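Local coordinates for FdtA domain-containing protein (PDB 7N67) that probably acts as a 3,4-ketoisomerase on a dTDP-linked keto sugar, a step in making an unusual formylated sugar, at residues 70-78 against 132-143. Sequence-based numbering, arbitrary orientation.
Sequences AHAHKELEQ and ASDFYNENEYIR. With TYD (thymidine-5'-diphosphate), chain E.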
loop_
_atom_site.group_PDB
_atom_site.type_symbol
_atom_site.label_atom_id
_atom_site.label_comp_id
_atom_site.label_asym_id
_atom_site.label_seq_id
_atom_site.Cartn_x
_atom_site.Cartn_y
_atom_site.Cartn_z
ATOM N N ALA B 70 23.302 -5.959 1.584
ATOM C CA ALA B 70 24.541 -6.747 1.628
ATOM C C ALA B 70 25.605 -5.946 0.872
ATOM O O ALA B 70 26.096 -6.433 -0.186
ATOM C CB ALA B 70 24.307 -8.107 1.020
ATOM N N HIS B 71 25.906 -4.747 1.387
ATOM C CA HIS B 71 27.037 -3.895 0.946
ATOM C C HIS B 71 27.419 -2.887 2.039
ATOM O O HIS B 71 26.718 -2.775 3.026
ATOM C CB HIS B 71 26.739 -3.239 -0.415
ATOM C CG HIS B 71 25.371 -2.680 -0.563
ATOM N ND1 HIS B 71 25.028 -1.445 -0.065
ATOM C CD2 HIS B 71 24.280 -3.145 -1.197
ATOM C CE1 HIS B 71 23.769 -1.179 -0.369
ATOM N NE2 HIS B 71 23.284 -2.212 -1.051
ATOM N N ALA B 72 28.576 -2.264 1.882
ATOM C CA ALA B 72 29.129 -1.228 2.777
ATOM C C ALA B 72 29.818 -0.171 1.909
ATOM O O ALA B 72 30.032 -0.424 0.714
ATOM C CB ALA B 72 30.083 -1.848 3.786
ATOM N N HIS B 73 30.144 0.968 2.516
ATOM C CA HIS B 73 30.612 2.212 1.844
ATOM C C HIS B 73 31.527 2.943 2.816
ATOM O O HIS B 73 31.110 3.089 3.973
ATOM C CB HIS B 73 29.390 3.054 1.443
ATOM C CG HIS B 73 28.337 2.222 0.795
ATOM N ND1 HIS B 73 28.204 2.128 -0.580
ATOM C CD2 HIS B 73 27.415 1.387 1.326
ATOM C CE1 HIS B 73 27.218 1.295 -0.865
ATOM N NE2 HIS B 73 26.726 0.813 0.293
ATOM N N LYS B 74 32.724 3.344 2.372
ATOM C CA LYS B 74 33.710 4.072 3.216
ATOM C C LYS B 74 33.190 5.499 3.467
ATOM O O LYS B 74 33.330 5.971 4.601
ATOM C CB LYS B 74 35.099 4.033 2.568
ATOM C CG LYS B 74 35.701 2.637 2.365
ATOM C CD LYS B 74 36.878 2.570 1.374
ATOM C CE LYS B 74 38.246 2.391 2.010
ATOM N NZ LYS B 74 38.424 3.218 3.228
ATOM N N GLU B 75 32.539 6.131 2.476
ATOM C CA GLU B 75 32.204 7.592 2.488
ATOM C C GLU B 75 30.675 7.834 2.551
ATOM O O GLU B 75 30.214 8.671 3.400
ATOM C CB GLU B 75 32.883 8.254 1.278
ATOM C CG GLU B 75 33.991 9.244 1.622
ATOM C CD GLU B 75 34.698 9.085 2.962
ATOM O OE1 GLU B 75 35.447 8.103 3.117
ATOM O OE2 GLU B 75 34.495 9.959 3.849
ATOM N N LEU B 76 29.902 7.117 1.732
ATOM C CA LEU B 76 28.456 7.380 1.518
ATOM C C LEU B 76 27.699 7.306 2.849
ATOM O O LEU B 76 27.765 6.250 3.504
ATOM C CB LEU B 76 27.887 6.374 0.511
ATOM C CG LEU B 76 26.464 6.684 0.046
ATOM C CD1 LEU B 76 26.427 7.979 -0.760
ATOM C CD2 LEU B 76 25.900 5.528 -0.770
ATOM N N GLU B 77 27.017 8.397 3.229
ATOM C CA GLU B 77 26.054 8.419 4.362
ATOM C C GLU B 77 24.662 8.334 3.738
ATOM O O GLU B 77 24.504 8.836 2.615
ATOM C CB GLU B 77 26.271 9.649 5.244
ATOM C CG GLU B 77 27.627 9.688 5.923
ATOM C CD GLU B 77 27.799 10.775 6.973
ATOM O OE1 GLU B 77 28.609 10.577 7.888
ATOM O OE2 GLU B 77 27.139 11.821 6.881
ATOM N N GLN B 78 23.723 7.630 4.373
ATOM C CA GLN B 78 22.343 7.440 3.848
ATOM C C GLN B 78 21.340 7.703 4.973
ATOM O O GLN B 78 21.724 7.554 6.149
ATOM C CB GLN B 78 22.157 6.032 3.286
ATOM C CG GLN B 78 22.917 5.766 1.990
ATOM C CD GLN B 78 22.517 4.430 1.414
ATOM O OE1 GLN B 78 21.967 3.586 2.107
ATOM N NE2 GLN B 78 22.763 4.220 0.135
ATOM N N ALA B 132 20.568 9.889 -0.077
ATOM C CA ALA B 132 22.023 9.609 -0.138
ATOM C C ALA B 132 22.827 10.913 -0.244
ATOM O O ALA B 132 22.354 11.842 -0.943
ATOM C CB ALA B 132 22.318 8.674 -1.292
ATOM N N SER B 133 24.033 10.902 0.354
ATOM C CA SER B 133 24.979 12.035 0.538
ATOM C C SER B 133 25.820 12.300 -0.714
ATOM O O SER B 133 26.585 13.278 -0.686
ATOM C CB SER B 133 25.894 11.782 1.726
ATOM O OG SER B 133 26.872 10.768 1.440
ATOM N N ASP B 134 25.725 11.475 -1.761
ATOM C CA ASP B 134 26.616 11.590 -2.942
ATOM C C ASP B 134 26.068 10.786 -4.122
ATOM O O ASP B 134 25.176 9.950 -3.915
ATOM C CB ASP B 134 28.026 11.119 -2.587
ATOM C CG ASP B 134 29.141 11.788 -3.377
ATOM O OD1 ASP B 134 28.850 12.538 -4.336
ATOM O OD2 ASP B 134 30.291 11.556 -3.013
ATOM N N PHE B 135 26.604 11.051 -5.317
ATOM C CA PHE B 135 26.227 10.413 -6.596
ATOM C C PHE B 135 26.622 8.937 -6.527
ATOM O O PHE B 135 27.536 8.584 -5.759
ATOM C CB PHE B 135 26.894 11.133 -7.772
ATOM C CG PHE B 135 26.615 12.613 -7.819
ATOM C CD1 PHE B 135 25.567 13.115 -8.578
ATOM C CD2 PHE B 135 27.393 13.512 -7.095
ATOM C CE1 PHE B 135 25.309 14.476 -8.602
ATOM C CE2 PHE B 135 27.135 14.879 -7.127
ATOM C CZ PHE B 135 26.090 15.354 -7.879
ATOM N N TYR B 136 25.926 8.096 -7.288
ATOM C CA TYR B 136 26.091 6.620 -7.293
ATOM C C TYR B 136 27.473 6.301 -7.848
ATOM O O TYR B 136 27.774 6.706 -8.971
ATOM C CB TYR B 136 25.021 5.959 -8.162
ATOM C CG TYR B 136 25.246 4.508 -8.510
ATOM C CD1 TYR B 136 25.376 3.546 -7.528
ATOM C CD2 TYR B 136 25.233 4.076 -9.823
ATOM C CE1 TYR B 136 25.521 2.207 -7.850
ATOM C CE2 TYR B 136 25.380 2.741 -10.168
ATOM C CZ TYR B 136 25.533 1.795 -9.174
ATOM O OH TYR B 136 25.695 0.469 -9.483
ATOM N N ASN B 137 28.281 5.588 -7.081
ATOM C CA ASN B 137 29.564 5.048 -7.594
ATOM C C ASN B 137 29.623 3.545 -7.308
ATOM O O ASN B 137 30.006 3.190 -6.178
ATOM C CB ASN B 137 30.757 5.790 -6.989
ATOM C CG ASN B 137 32.001 5.697 -7.846
ATOM O OD1 ASN B 137 32.161 4.774 -8.652
ATOM N ND2 ASN B 137 32.882 6.668 -7.685
ATOM N N GLU B 138 29.303 2.703 -8.301
ATOM C CA GLU B 138 29.442 1.226 -8.178
ATOM C C GLU B 138 30.858 0.856 -7.709
ATOM O O GLU B 138 30.984 -0.123 -6.944
ATOM C CB GLU B 138 29.103 0.531 -9.491
ATOM C CG GLU B 138 29.184 -0.981 -9.402
ATOM C CD GLU B 138 28.272 -1.653 -8.385
ATOM O OE1 GLU B 138 28.441 -2.881 -8.157
ATOM O OE2 GLU B 138 27.378 -0.964 -7.841
ATOM N N ASN B 139 31.876 1.626 -8.113
ATOM C CA ASN B 139 33.298 1.370 -7.765
ATOM C C ASN B 139 33.493 1.415 -6.249
ATOM O O ASN B 139 34.336 0.645 -5.771
ATOM C CB ASN B 139 34.264 2.373 -8.399
ATOM C CG ASN B 139 34.220 2.370 -9.910
ATOM O OD1 ASN B 139 33.804 1.383 -10.516
ATOM N ND2 ASN B 139 34.662 3.461 -10.519
ATOM N N GLU B 140 32.778 2.292 -5.529
ATOM C CA GLU B 140 32.987 2.549 -4.073
ATOM C C GLU B 140 32.169 1.575 -3.206
ATOM O O GLU B 140 32.296 1.657 -1.959
ATOM C CB GLU B 140 32.650 4.002 -3.732
ATOM C CG GLU B 140 33.654 4.978 -4.301
ATOM C CD GLU B 140 35.074 4.592 -3.916
ATOM O OE1 GLU B 140 35.330 4.463 -2.683
ATOM O OE2 GLU B 140 35.898 4.368 -4.846
ATOM N N TYR B 141 31.350 0.718 -3.829
ATOM C CA TYR B 141 30.551 -0.353 -3.168
ATOM C C TYR B 141 31.485 -1.483 -2.715
ATOM O O TYR B 141 32.374 -1.905 -3.467
ATOM C CB TYR B 141 29.490 -0.932 -4.108
ATOM C CG TYR B 141 28.123 -0.296 -4.050
ATOM C CD1 TYR B 141 27.926 1.029 -4.406
ATOM C CD2 TYR B 141 27.009 -1.040 -3.702
ATOM C CE1 TYR B 141 26.669 1.608 -4.378
ATOM C CE2 TYR B 141 25.745 -0.482 -3.673
ATOM C CZ TYR B 141 25.570 0.848 -4.019
ATOM O OH TYR B 141 24.321 1.403 -3.985
ATOM N N ILE B 142 31.288 -1.961 -1.495
ATOM C CA ILE B 142 31.847 -3.258 -1.024
ATOM C C ILE B 142 30.672 -4.225 -0.922
ATOM O O ILE B 142 29.785 -3.960 -0.098
ATOM C CB ILE B 142 32.590 -3.049 0.304
ATOM C CG1 ILE B 142 33.622 -1.928 0.159
ATOM C CG2 ILE B 142 33.202 -4.359 0.785
ATOM C CD1 ILE B 142 34.157 -1.421 1.459
ATOM N N ARG B 143 30.623 -5.225 -1.804
ATOM C CA ARG B 143 29.495 -6.187 -1.910
ATOM C C ARG B 143 29.924 -7.572 -1.398
ATOM O O ARG B 143 29.208 -8.550 -1.705
ATOM C CB ARG B 143 29.018 -6.302 -3.364
ATOM C CG ARG B 143 28.512 -5.005 -3.977
ATOM C CD ARG B 143 27.879 -5.256 -5.334
ATOM N NE ARG B 143 27.227 -4.070 -5.884
ATOM C CZ ARG B 143 26.022 -3.624 -5.543
ATOM N NH1 ARG B 143 25.310 -4.249 -4.622
ATOM N NH2 ARG B 143 25.533 -2.538 -6.117
HETATM P PA TYD E . 21.499 -2.958 -5.432
HETATM O O1A TYD E . 22.742 -2.387 -4.845
HETATM O O2A TYD E . 21.496 -4.389 -5.853
HETATM O O3A TYD E . 20.270 -2.652 -4.460
HETATM P PB TYD E . 20.000 -2.838 -2.896
HETATM O O1B TYD E . 18.520 -2.514 -2.704
HETATM O O2B TYD E . 20.328 -4.293 -2.641
HETATM O O3B TYD E . 20.895 -1.897 -2.143
HETATM O "O5'" TYD E . 21.039 -2.079 -6.686
HETATM C "C5'" TYD E . 20.317 -2.751 -7.736
HETATM C "C4'" TYD E . 20.806 -2.200 -9.048
HETATM O "O4'" TYD E . 20.559 -0.776 -9.077
HETATM C "C3'" TYD E . 22.300 -2.406 -9.297
HETATM O "O3'" TYD E . 22.524 -2.847 -10.628
HETATM C "C2'" TYD E . 22.885 -1.018 -9.089
HETATM C "C1'" TYD E . 21.736 -0.103 -9.488
HETATM N N1 TYD E . 21.766 1.222 -8.829
HETATM C C2 TYD E . 21.932 2.340 -9.624
HETATM O O2 TYD E . 22.042 2.277 -10.843
HETATM N N3 TYD E . 21.983 3.528 -8.934
HETATM C C4 TYD E . 21.872 3.711 -7.567
HETATM O O4 TYD E . 21.931 4.852 -7.088
HETATM C C5 TYD E . 21.685 2.504 -6.797
HETATM C C5M TYD E . 21.550 2.618 -5.306
HETATM C C6 TYD E . 21.649 1.334 -7.454
#
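The imidazole of His73 turns its edge into the face of the Tyr141 ring in a T-shaped pair, planes at 82°, with CE1 of His73 over the ring centre and 3.6 Å from CE1 of Tyr141. His71 meets the same tyrosine differently: CE2 of Tyr141 lies over the centre of its imidazole, the two planes oblique. Histidine suits both places, an aromatic ring that packs against tyrosine while its nitrogens bond at the edge. ND1 of His71 shares a hydrogen bond of 2.8 Å with NE2 of His73, which helps fix both rings, and NE2 of His71 donates to O3B of the thymidine-5'-diphosphate at 2.6 Å.

Arg143 runs alongside His71, extended from CG to NE. Arginine offers N-H groups enough for two anions: NH1 and NH2 reach O1A of the other phosphate, while NE and NH2 meet syn lone pairs of Glu138 OE1 and OE2 in the guanidinium plane, a salt bridge that fixes its rotation. The flat Tyr136 ring matches the thymine over one face, and its hydroxyl donates to Glu138 OE2.

Paired backbone bonds between Ala72 and Ile142 set the strand register; their apolar side chains face helix 145-152. Ser133's short hydroxyl accepts from Glu77 N, OG to N 3.0 Å. Arg55, Arg68 and Gly69, with Arg37 of the second subunit, also bond the nucleotide, in a dTDP site at a sheet edge and its flanking loop in a QdtA-like cupin fold.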